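Local coordinates for protein arginase 1, mitochondrial (PDB 6VSU) that hydrolyses L-arginine to urea and L-ornithine with two manganese ions per subunit, and also converts agmatine to putrescine, at residues D273-N276 against I277-N280. Sequence-based numbering, arbitrary orientation.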
# COMPACT_ATOMS: atom_id res chain seq x y z
N ASP E 273 5.14 24.12 11.23
CA ASP E 273 5.13 25.47 10.61
C ASP E 273 3.70 26.04 10.62
O ASP E 273 3.49 27.19 11.08
CB ASP E 273 5.63 25.45 9.17
CG ASP E 273 7.11 25.15 8.97
OD1 ASP E 273 7.91 25.42 9.89
OD2 ASP E 273 7.48 24.70 7.84
N VAL E 274 2.71 25.26 10.21
CA VAL E 274 1.30 25.74 10.18
C VAL E 274 0.81 26.08 11.60
O VAL E 274 0.14 27.13 11.79
CB VAL E 274 0.40 24.72 9.47
CG1 VAL E 274 -1.08 25.04 9.62
CG2 VAL E 274 0.78 24.63 8.01
N LEU E 275 1.12 25.25 12.60
CA LEU E 275 0.66 25.53 13.98
C LEU E 275 1.44 26.71 14.53
O LEU E 275 0.84 27.45 15.29
CB LEU E 275 0.80 24.29 14.88
CG LEU E 275 -0.12 23.12 14.53
CD1 LEU E 275 -0.07 22.13 15.68
CD2 LEU E 275 -1.56 23.49 14.25
N ASN E 276 2.68 26.94 14.09
CA ASN E 276 3.38 28.16 14.54
C ASN E 276 2.60 29.39 14.06
O ASN E 276 2.45 30.33 14.86
CB ASN E 276 4.85 28.21 14.15
CG ASN E 276 5.73 27.24 14.92
OD1 ASN E 276 5.31 26.60 15.89
ND2 ASN E 276 6.97 27.11 14.45
N ILE E 277 2.12 29.38 12.83
CA ILE E 277 1.32 30.51 12.27
C ILE E 277 -0.04 30.64 12.99
O ILE E 277 -0.38 31.76 13.49
CB ILE E 277 1.16 30.29 10.76
CG1 ILE E 277 2.53 30.29 10.07
CG2 ILE E 277 0.22 31.32 10.18
CD1 ILE E 277 2.47 29.90 8.64
N LEU E 278 -0.81 29.55 13.11
CA LEU E 278 -2.14 29.60 13.76
C LEU E 278 -2.05 29.99 15.22
O LEU E 278 -2.81 30.86 15.66
CB LEU E 278 -2.86 28.27 13.64
CG LEU E 278 -3.09 27.78 12.22
CD1 LEU E 278 -3.83 26.41 12.24
CD2 LEU E 278 -3.89 28.80 11.43
N HIS E 279 -1.18 29.36 15.97
CA HIS E 279 -1.09 29.61 17.42
C HIS E 279 -0.74 31.08 17.65
O HIS E 279 -1.19 31.63 18.64
CB HIS E 279 -0.06 28.69 18.11
CG HIS E 279 -0.53 27.27 18.27
ND1 HIS E 279 0.31 26.23 18.59
CD2 HIS E 279 -1.74 26.72 18.12
CE1 HIS E 279 -0.38 25.12 18.68
NE2 HIS E 279 -1.64 25.40 18.39
N ASN E 280 0.11 31.69 16.81
CA ASN E 280 0.65 33.04 17.13
C ASN E 280 -0.20 34.11 16.47
O ASN E 280 0.02 35.26 16.79
CB ASN E 280 2.12 33.10 16.73
CG ASN E 280 2.93 32.26 17.68
OD1 ASN E 280 2.91 32.51 18.87
ND2 ASN E 280 3.59 31.22 17.21
O HOH W 1 3.25 25.57 17.27
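With CG beside the backbone N and anti to the carbonyl carbon (chi1 -75°), the imidazole of His279 folds back along the helix toward Leu275, one turn earlier. There CB of Leu275 sits over one face of the ring, 4.3 Å from its centroid and 20° off the normal, displaced toward the rim at CE1: a CH-pi contact. Asn280 turns its side chain back in the same way, and its ND2 reaches the Asn276 carbonyl O at 2.8 Å. This hydrogen bond uses a lone pair in the carbonyl plane but is bent, 141° at the hydrogen, and the oxygen lies out of the plane of the Asn280 amide, while the backbone N of Asn280 makes a weak bond to the same oxygen at 3.3 Å. The side-chain amide thus supplements the fading last turn of helix 271-280, where the three preceding backbone amides keep regular i to i+4 bonds, such as Leu278 N to Val274 O at 2.9 Å.

This helix lies in the beta-alpha-beta crossover between the parallel strands 244-249 and 285-291 of the arginase alpha/beta fold. Val274 and Leu278 lie side by side on its buried flank, pointing the same way, with CG1 of Val274 4.0 Å from CD1 of Leu278; Val274 also packs on Leu253 and on Leu311 of helix 303-319. NE2 of His279 bonds Glu314 of that helix, and ND2 of Asn276 bonds Glu233. The other ring nitrogen, ND1 of His279, lies 3.3 Å from a water that donates to Asn276 OD1 at 2.7 Å, bridging the two side chains. Ser226 and Arg223 of a neighbouring subunit pack against Asn276 and His279, respectively, placing this polar side of the helix at a hexamer interface.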